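Local coordinates for mitogen-activated protein kinase kinase kinase 15 (Homo sapiens, PDB 6V0M) that is a serine/threonine kinase of the apoptosis signal-regulating group, whose sterile alpha-motif domain, the part described here, probably helps these kinases assemble into complexes, at residues I8-L13 with S32-E37; V25-T30 with R44-R49. All blocks are in the same frame, centred on the assembly; numbering follows the deposited sequence.

Interaction 1 (I8-L13 with S32-E37); sequences IDWLRL and SDILNE
On the helix whose Ile34 and Leu35 meet Trp10, one backbone oxygen is gripped twice. Ser32 O accepts from Asn36 N at 2.9 Å, the usual helical bond. It also takes Asn36 ND2 at 3.1 Å, in the carbonyl plane on a lone pair, with an N-H...O angle of 136°. This second bond ties the Asn36 side chain back onto its own helix. The contact itself is apolar. Trp10 has CG anti to its backbone nitrogen (chi1 -178°), which carries the indole across to the other helix. Ile34 and Leu35 divide the indole between them. Ile34 CG2 lies 3.8 Å from Trp10 CZ3 and the same from CH2, on the six-membered ring. Leu35 CD2 sits near CE2, at the ring junction, 4.0 Å from Trp10 CZ2 and 4.1 Å from NE1. Both methyls approach the ring obliquely. Leu11 CD2, one residue along, lies in plane at the indole edge. With an alanine in place of Trp10, Ile34 CG2 and Leu35 CD2 would probably lose this shared packing and a gap would open between the helices. Helix 50-70 joins in: Leu56 and Ala59 touch Trp10, and Arg64 NE bonds to Leu35 O. The contact thus bridges helices 4-13 and 31-37 beside the long last helix.

Interaction 2 (V25-T30 with R44-R49); sequences VEEGYT and RYLRLR
Similar first torsions bring Tyr29 and Leu46 together. In both, CG stands beside the backbone nitrogen and anti to the carbonyl carbon (chi1 -72° in Tyr29, -71° in Leu46). The two side chains then come at each other from opposite directions. Leu46 CD1 ends 4.1 Å from Tyr29 CE2, at an oblique approach to the ring. The other methyl turns to Glu27: Leu46 CD2 lies 4.0 Å from Glu27 CG. Here the chains slide past one another, and Glu27 is bent at its second torsion (chi2 -56°). Its aliphatic CG makes the touch. Both backbones are leaving helices. Gly28 and Arg47 have positive phi and end helices 18-26 and 40-45 with Schellman motifs. Gly28 N bonds to Val25 O at 2.8 Å, and Arg47 N to Arg44 O at 2.9 Å. The side chains join the C-terminal ends of two helices, and the backbones stay well apart, with 9.4 Å between the CA atoms of Glu27 and Leu46. Around them, Lys23 NZ bonds to Leu46 O, and Tyr29 also rests on Ile24 and Asp42. No hydrogen bond or salt bridge crosses between the segments. One forked leucine makes the link, through van der Waals contact and partial shielding of its methyls.

In the fold
Interaction 1 lies deeper, its centre about 4 Å from the chain centre, and is partly buried, with Ile34 buried. Interaction 2 is a surface contact, its centre about 8 Å out. Neither has a polar bond across it. Interaction 1 sets an indole against two aliphatic side chains, while interaction 2 gathers a tyrosine and a glutamate around one leucine at two helix ends. Their segments alternate along the chain and touch: Ile34 CD1 packs 3.9 Å from Tyr29 CD1, and Ile8 CG1 4.1 Å from Val25 CG2. Asp33 OD2 also accepts from Thr30 N, tying the turn to the start of helix 31-37. Together they draw on the first four helices of the five-helix sterile alpha-motif bundle.

Interaction 1 (I8-L13 with S32-E37)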
ATOM      1  N   ILE A   8       1.801  -2.070   8.590  1.00 25.43           N
ATOM      2  CA  ILE A   8       1.384  -3.472   8.653  1.00 24.69           C
ATOM      3  C   ILE A   8      -0.132  -3.601   8.908  1.00 28.54           C
ATOM      4  O   ILE A   8      -0.829  -4.396   8.231  1.00 29.07           O
ATOM      5  CB  ILE A   8       2.203  -4.201   9.672  1.00 24.99           C
ATOM      6  CG1 ILE A   8       3.650  -4.354   9.151  1.00 28.88           C
ATOM      7  CG2 ILE A   8       1.597  -5.567  10.012  1.00 28.63           C
ATOM      8  CD1 ILE A   8       4.645  -4.916  10.181  1.00 33.15           C
ATOM      9  N   ASP A   9      -0.648  -2.806   9.857  1.00 26.97           N
ATOM     10  CA  ASP A   9      -2.066  -2.843  10.179  1.00 31.51           C
ATOM     11  C   ASP A   9      -2.950  -2.459   8.982  1.00 30.32           C
ATOM     12  O   ASP A   9      -3.954  -3.103   8.724  1.00 28.55           O
ATOM     13  CB  ASP A   9      -2.384  -1.956  11.381  1.00 34.24           C
ATOM     14  CG  ASP A   9      -1.851  -2.512  12.687  1.00 36.10           C
ATOM     15  OD1 ASP A   9      -1.489  -3.731  12.776  1.00 39.29           O
ATOM     16  OD2 ASP A   9      -1.798  -1.695  13.637  1.00 37.13           O
ATOM     17  N   TRP A  10      -2.543  -1.417   8.248  1.00 30.44           N
ATOM     18  CA  TRP A  10      -3.268  -0.925   7.068  1.00 29.73           C
ATOM     19  C   TRP A  10      -3.220  -1.975   5.919  1.00 29.75           C
ATOM     20  O   TRP A  10      -4.236  -2.251   5.289  1.00 29.17           O
ATOM     21  CB  TRP A  10      -2.684   0.422   6.601  1.00 29.03           C
ATOM     22  CG  TRP A  10      -3.394   1.046   5.425  1.00 32.29           C
ATOM     23  CD1 TRP A  10      -4.393   1.922   5.467  1.00 35.47           C
ATOM     24  CD2 TRP A  10      -3.131   0.800   4.036  1.00 29.33           C
ATOM     25  NE1 TRP A  10      -4.754   2.326   4.190  1.00 30.69           N
ATOM     26  CE2 TRP A  10      -4.012   1.612   3.295  1.00 29.58           C
ATOM     27  CE3 TRP A  10      -2.190   0.019   3.352  1.00 27.46           C
ATOM     28  CZ2 TRP A  10      -4.009   1.642   1.907  1.00 30.38           C
ATOM     29  CZ3 TRP A  10      -2.204   0.035   1.993  1.00 31.24           C
ATOM     30  CH2 TRP A  10      -3.109   0.871   1.278  1.00 29.76           C
ATOM     31  N   LEU A  11      -2.050  -2.599   5.701  1.00 24.39           N
ATOM     32  CA  LEU A  11      -1.864  -3.652   4.712  1.00 23.49           C
ATOM     33  C   LEU A  11      -2.801  -4.844   5.029  1.00 29.13           C
ATOM     34  O   LEU A  11      -3.434  -5.373   4.122  1.00 29.18           O
ATOM     35  CB  LEU A  11      -0.398  -4.112   4.613  1.00 27.47           C
ATOM     36  CG  LEU A  11       0.567  -3.119   3.966  1.00 25.26           C
ATOM     37  CD1 LEU A  11       2.003  -3.709   4.086  1.00 25.32           C
ATOM     38  CD2 LEU A  11       0.284  -2.825   2.494  1.00 27.90           C
ATOM     39  N   ARG A  12      -2.874  -5.248   6.302  1.00 28.39           N
ATOM     40  CA  ARG A  12      -3.718  -6.349   6.739  1.00 32.89           C
ATOM     41  C   ARG A  12      -5.174  -6.001   6.518  1.00 31.70           C
ATOM     42  O   ARG A  12      -5.927  -6.845   6.140  1.00 38.90           O
ATOM     43  CB  ARG A  12      -3.486  -6.702   8.202  1.00 39.44           C
ATOM     44  CG  ARG A  12      -2.159  -7.452   8.451  1.00 47.77           C
ATOM     45  CD  ARG A  12      -2.249  -8.427   9.619  1.00 59.42           C
ATOM     46  NE  ARG A  12      -1.188  -8.177  10.598  1.00 61.52           N
ATOM     47  CZ  ARG A  12      -1.229  -7.250  11.558  1.00 60.19           C
ATOM     48  NH1 ARG A  12      -2.285  -6.434  11.698  1.00 58.39           N
ATOM     49  NH2 ARG A  12      -0.189  -7.120  12.379  1.00 61.93           N
ATOM     50  N   LEU A  13      -5.546  -4.737   6.744  1.00 35.51           N
ATOM     51  CA  LEU A  13      -6.923  -4.262   6.503  1.00 38.70           C
ATOM     52  C   LEU A  13      -7.307  -4.372   4.999  1.00 39.08           C
ATOM     53  O   LEU A  13      -8.465  -4.543   4.663  1.00 40.34           O
ATOM     54  CB  LEU A  13      -7.047  -2.815   6.956  1.00 45.40           C
ATOM     55  CG  LEU A  13      -8.421  -2.178   7.093  1.00 59.20           C
ATOM     56  CD1 LEU A  13      -9.209  -2.905   8.191  1.00 57.11           C
ATOM     57  CD2 LEU A  13      -8.274  -0.690   7.370  1.00 58.47           C
ATOM     58  N   SER A  32       3.043   6.436   4.397  1.00 28.20           N
ATOM     59  CA  SER A  32       3.042   7.667   3.586  1.00 27.19           C
ATOM     60  C   SER A  32       3.381   7.433   2.116  1.00 27.40           C
ATOM     61  O   SER A  32       2.744   7.984   1.170  1.00 29.26           O
ATOM     62  CB  SER A  32       3.992   8.701   4.179  1.00 32.14           C
ATOM     63  OG  SER A  32       3.870   9.864   3.451  1.00 30.50           O
ATOM     64  N   ASP A  33       4.423   6.626   1.881  1.00 26.43           N
ATOM     65  CA  ASP A  33       4.829   6.291   0.524  1.00 24.56           C
ATOM     66  C   ASP A  33       3.661   5.635  -0.239  1.00 22.73           C
ATOM     67  O   ASP A  33       3.497   5.910  -1.462  1.00 25.18           O
ATOM     68  CB  ASP A  33       6.076   5.348   0.455  1.00 25.61           C
ATOM     69  CG  ASP A  33       7.323   5.898   1.066  1.00 29.79           C
ATOM     70  OD1 ASP A  33       7.597   7.122   0.986  1.00 27.43           O
ATOM     71  OD2 ASP A  33       8.152   5.063   1.566  1.00 35.00           O
ATOM     72  N   ILE A  34       2.958   4.675   0.411  1.00 23.74           N
ATOM     73  CA  ILE A  34       1.915   3.888  -0.228  1.00 23.02           C
ATOM     74  C   ILE A  34       0.747   4.828  -0.570  1.00 23.10           C
ATOM     75  O   ILE A  34       0.303   4.828  -1.674  1.00 21.35           O
ATOM     76  CB  ILE A  34       1.442   2.706   0.613  1.00 21.10           C
ATOM     77  CG1 ILE A  34       2.598   1.657   0.853  1.00 25.00           C
ATOM     78  CG2 ILE A  34       0.331   1.971  -0.024  1.00 26.89           C
ATOM     79  CD1 ILE A  34       3.309   1.248  -0.380  1.00 28.55           C
ATOM     80  N   LEU A  35       0.356   5.643   0.406  1.00 25.39           N
ATOM     81  CA  LEU A  35      -0.803   6.566   0.184  1.00 27.82           C
ATOM     82  C   LEU A  35      -0.545   7.642  -0.863  1.00 24.64           C
ATOM     83  O   LEU A  35      -1.451   8.046  -1.593  1.00 30.04           O
ATOM     84  CB  LEU A  35      -1.182   7.193   1.508  1.00 26.19           C
ATOM     85  CG  LEU A  35      -1.726   6.237   2.565  1.00 29.15           C
ATOM     86  CD1 LEU A  35      -1.872   7.037   3.869  1.00 36.30           C
ATOM     87  CD2 LEU A  35      -2.962   5.465   2.157  1.00 30.45           C
ATOM     88  N   ASN A  36       0.676   8.184  -0.872  1.00 22.52           N
ATOM     89  CA  ASN A  36       1.025   9.406  -1.631  1.00 28.62           C
ATOM     90  C   ASN A  36       1.932   9.241  -2.885  1.00 30.94           C
ATOM     91  O   ASN A  36       1.810   9.963  -3.843  1.00 26.35           O
ATOM     92  CB  ASN A  36       1.642  10.415  -0.685  1.00 29.44           C
ATOM     93  CG  ASN A  36       0.671  10.805   0.410  1.00 29.71           C
ATOM     94  OD1 ASN A  36      -0.348  11.401   0.106  1.00 30.69           O
ATOM     95  ND2 ASN A  36       0.909  10.379   1.652  1.00 30.46           N
ATOM     96  N   GLU A  37       2.870   8.283  -2.855  1.00 25.87           N
ATOM     97  CA  GLU A  37       3.972   8.249  -3.823  1.00 28.66           C
ATOM     98  C   GLU A  37       3.961   7.102  -4.793  1.00 29.69           C
ATOM     99  O   GLU A  37       4.341   7.271  -5.922  1.00 30.73           O
ATOM    100  CB  GLU A  37       5.325   8.164  -3.071  1.00 35.40           C
ATOM    101  CG  GLU A  37       5.508   9.161  -1.943  1.00 40.78           C
ATOM    102  CD  GLU A  37       5.763  10.541  -2.474  1.00 49.20           C
ATOM    103  OE1 GLU A  37       6.726  10.676  -3.243  1.00 58.65           O
ATOM    104  OE2 GLU A  37       5.077  11.495  -2.090  1.00 54.28           O
TER

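Interaction 2 (V25-T30 with R44-R49)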
ATOM      1  N   VAL A  25       7.611  -4.357   3.542  1.00 25.80           N
ATOM      2  CA  VAL A  25       8.435  -3.857   4.651  1.00 25.27           C
ATOM      3  C   VAL A  25       9.917  -3.922   4.300  1.00 24.18           C
ATOM      4  O   VAL A  25      10.679  -2.993   4.583  1.00 29.29           O
ATOM      5  CB  VAL A  25       8.084  -4.657   5.919  1.00 28.76           C
ATOM      6  CG1 VAL A  25       9.191  -4.514   6.994  1.00 31.84           C
ATOM      7  CG2 VAL A  25       6.667  -4.250   6.394  1.00 31.69           C
ATOM      8  N   GLU A  26      10.346  -5.016   3.683  1.00 27.01           N
ATOM      9  CA  GLU A  26      11.795  -5.157   3.314  1.00 29.75           C
ATOM     10  C   GLU A  26      12.272  -4.089   2.362  1.00 28.75           C
ATOM     11  O   GLU A  26      13.417  -3.751   2.380  1.00 25.30           O
ATOM     12  CB  GLU A  26      12.042  -6.519   2.720  1.00 32.66           C
ATOM     13  CG  GLU A  26      11.983  -7.599   3.781  1.00 40.15           C
ATOM     14  CD  GLU A  26      12.056  -8.991   3.191  1.00 39.78           C
ATOM     15  OE1 GLU A  26      12.048  -9.110   1.949  1.00 39.78           O
ATOM     16  OE2 GLU A  26      12.083  -9.965   3.978  1.00 43.99           O
ATOM     17  N   GLU A  27      11.361  -3.519   1.552  1.00 25.98           N
ATOM     18  CA  GLU A  27      11.692  -2.391   0.689  1.00 28.67           C
ATOM     19  C   GLU A  27      11.692  -1.052   1.376  1.00 27.03           C
ATOM     20  O   GLU A  27      12.123  -0.051   0.802  1.00 27.69           O
ATOM     21  CB  GLU A  27      10.746  -2.347  -0.522  1.00 29.79           C
ATOM     22  CG  GLU A  27      10.822  -3.491  -1.493  1.00 30.60           C
ATOM     23  CD  GLU A  27      12.221  -3.714  -2.060  1.00 42.17           C
ATOM     24  OE1 GLU A  27      12.965  -2.759  -2.370  1.00 37.30           O
ATOM     25  OE2 GLU A  27      12.618  -4.897  -2.127  1.00 44.05           O
ATOM     26  N   GLY A  28      11.272  -0.992   2.648  1.00 26.38           N
ATOM     27  CA  GLY A  28      11.368   0.234   3.397  1.00 28.33           C
ATOM     28  C   GLY A  28      10.274   1.230   2.969  1.00 24.20           C
ATOM     29  O   GLY A  28      10.410   2.412   3.140  1.00 27.49           O
ATOM     30  N   TYR A  29       9.207   0.706   2.385  1.00 24.01           N
ATOM     31  CA  TYR A  29       7.980   1.556   2.167  1.00 24.52           C
ATOM     32  C   TYR A  29       7.380   1.960   3.517  1.00 30.30           C
ATOM     33  O   TYR A  29       7.288   1.186   4.425  1.00 31.00           O
ATOM     34  CB  TYR A  29       6.927   0.870   1.328  1.00 26.36           C
ATOM     35  CG  TYR A  29       7.220   0.711  -0.142  1.00 26.87           C
ATOM     36  CD1 TYR A  29       7.119   1.778  -1.015  1.00 27.80           C
ATOM     37  CD2 TYR A  29       7.562  -0.503  -0.684  1.00 27.21           C
ATOM     38  CE1 TYR A  29       7.302   1.639  -2.356  1.00 31.97           C
ATOM     39  CE2 TYR A  29       7.844  -0.635  -2.033  1.00 29.15           C
ATOM     40  CZ  TYR A  29       7.704   0.453  -2.869  1.00 30.48           C
ATOM     41  OH  TYR A  29       7.964   0.336  -4.187  1.00 33.42           O
ATOM     42  N   THR A  30       6.946   3.212   3.600  1.00 27.96           N
ATOM     43  CA  THR A  30       6.152   3.709   4.742  1.00 27.55           C
ATOM     44  C   THR A  30       4.728   3.785   4.228  1.00 28.76           C
ATOM     45  O   THR A  30       4.459   3.773   3.000  1.00 23.81           O
ATOM     46  CB  THR A  30       6.621   5.091   5.181  1.00 30.45           C
ATOM     47  OG1 THR A  30       6.413   6.025   4.114  1.00 30.40           O
ATOM     48  CG2 THR A  30       8.080   5.163   5.543  1.00 30.65           C
ATOM     49  N   ARG A  44       3.216  -3.761  -9.318  1.00 29.06           N
ATOM     50  CA  ARG A  44       3.499  -4.824 -10.274  1.00 31.47           C
ATOM     51  C   ARG A  44       4.935  -5.336 -10.139  1.00 33.61           C
ATOM     52  O   ARG A  44       5.205  -6.548 -10.212  1.00 33.92           O
ATOM     53  CB  ARG A  44       3.185  -4.392 -11.688  1.00 35.41           C
ATOM     54  CG  ARG A  44       1.690  -4.035 -11.857  1.00 40.77           C
ATOM     55  CD  ARG A  44       1.004  -4.468 -13.127  1.00 47.26           C
ATOM     56  NE  ARG A  44      -0.319  -5.086 -12.850  1.00 60.53           N
ATOM     57  CZ  ARG A  44      -1.515  -4.484 -12.941  1.00 67.91           C
ATOM     58  NH1 ARG A  44      -1.635  -3.219 -13.335  1.00 66.66           N
ATOM     59  NH2 ARG A  44      -2.615  -5.167 -12.650  1.00 67.50           N
ATOM     60  N   TYR A  45       5.876  -4.413  -9.923  1.00 32.60           N
ATOM     61  CA  TYR A  45       7.289  -4.815  -9.781  1.00 32.16           C
ATOM     62  C   TYR A  45       7.464  -5.665  -8.518  1.00 30.81           C
ATOM     63  O   TYR A  45       8.288  -6.588  -8.488  1.00 32.64           O
ATOM     64  CB  TYR A  45       8.200  -3.570  -9.770  1.00 32.14           C
ATOM     65  CG  TYR A  45       9.650  -3.853  -9.729  1.00 33.03           C
ATOM     66  CD1 TYR A  45      10.338  -4.217 -10.877  1.00 38.07           C
ATOM     67  CD2 TYR A  45      10.339  -3.774  -8.542  1.00 39.22           C
ATOM     68  CE1 TYR A  45      11.726  -4.492 -10.835  1.00 43.49           C
ATOM     69  CE2 TYR A  45      11.697  -4.029  -8.473  1.00 37.77           C
ATOM     70  CZ  TYR A  45      12.381  -4.373  -9.624  1.00 38.99           C
ATOM     71  OH  TYR A  45      13.713  -4.654  -9.533  1.00 50.39           O
ATOM     72  N   LEU A  46       6.682  -5.370  -7.471  1.00 29.94           N
ATOM     73  CA  LEU A  46       6.691  -6.167  -6.253  1.00 31.13           C
ATOM     74  C   LEU A  46       6.075  -7.531  -6.450  1.00 32.11           C
ATOM     75  O   LEU A  46       6.127  -8.339  -5.550  1.00 34.26           O
ATOM     76  CB  LEU A  46       5.924  -5.447  -5.143  1.00 31.75           C
ATOM     77  CG  LEU A  46       6.585  -4.215  -4.561  1.00 37.81           C
ATOM     78  CD1 LEU A  46       5.503  -3.350  -3.928  1.00 40.40           C
ATOM     79  CD2 LEU A  46       7.623  -4.718  -3.569  1.00 38.59           C
ATOM     80  N   ARG A  47       5.503  -7.763  -7.633  1.00 32.92           N
ATOM     81  CA  ARG A  47       4.774  -8.992  -7.960  1.00 38.14           C
ATOM     82  C   ARG A  47       3.604  -9.300  -7.018  1.00 31.93           C
ATOM     83  O   ARG A  47       3.337 -10.483  -6.702  1.00 33.29           O
ATOM     84  CB  ARG A  47       5.713 -10.189  -8.050  1.00 35.47           C
ATOM     85  CG  ARG A  47       6.783  -9.949  -9.099  1.00 43.19           C
ATOM     86  CD  ARG A  47       7.701 -11.119  -9.086  1.00 47.93           C
ATOM     87  NE  ARG A  47       8.696 -11.047 -10.144  1.00 59.93           N
ATOM     88  CZ  ARG A  47       9.986 -10.769  -9.965  1.00 65.10           C
ATOM     89  NH1 ARG A  47      10.464 -10.479  -8.757  1.00 71.16           N
ATOM     90  NH2 ARG A  47      10.813 -10.772 -11.006  1.00 69.77           N
ATOM     91  N   LEU A  48       2.838  -8.258  -6.693  1.00 27.81           N
ATOM     92  CA  LEU A  48       1.594  -8.426  -5.975  1.00 27.84           C
ATOM     93  C   LEU A  48       0.605  -9.163  -6.827  1.00 26.60           C
ATOM     94  O   LEU A  48       0.504  -8.941  -8.039  1.00 30.41           O
ATOM     95  CB  LEU A  48       0.994  -7.122  -5.463  1.00 30.31           C
ATOM     96  CG  LEU A  48       1.673  -6.094  -4.571  1.00 33.48           C
ATOM     97  CD1 LEU A  48       0.581  -5.250  -3.920  1.00 40.60           C
ATOM     98  CD2 LEU A  48       2.552  -6.748  -3.568  1.00 34.35           C
ATOM     99  N   ARG A  49      -0.110 -10.105  -6.203  1.00 27.17           N
ATOM    100  CA  ARG A  49      -1.217 -10.793  -6.837  1.00 28.99           C
ATOM    101  C   ARG A  49      -2.384  -9.813  -7.076  1.00 27.56           C
ATOM    102  O   ARG A  49      -2.531  -8.800  -6.348  1.00 27.71           O
ATOM    103  CB  ARG A  49      -1.685 -11.933  -5.938  1.00 31.07           C
ATOM    104  CG  ARG A  49      -0.669 -13.036  -5.676  1.00 41.06           C
ATOM    105  CD  ARG A  49      -1.312 -14.103  -4.795  1.00 47.92           C
ATOM    106  NE  ARG A  49      -0.352 -15.022  -4.187  1.00 51.19           N
ATOM    107  CZ  ARG A  49       0.145 -14.927  -2.946  1.00 54.17           C
ATOM    108  NH1 ARG A  49      -0.170 -13.921  -2.128  1.00 49.08           N
ATOM    109  NH2 ARG A  49       1.006 -15.846  -2.518  1.00 51.16           N
TER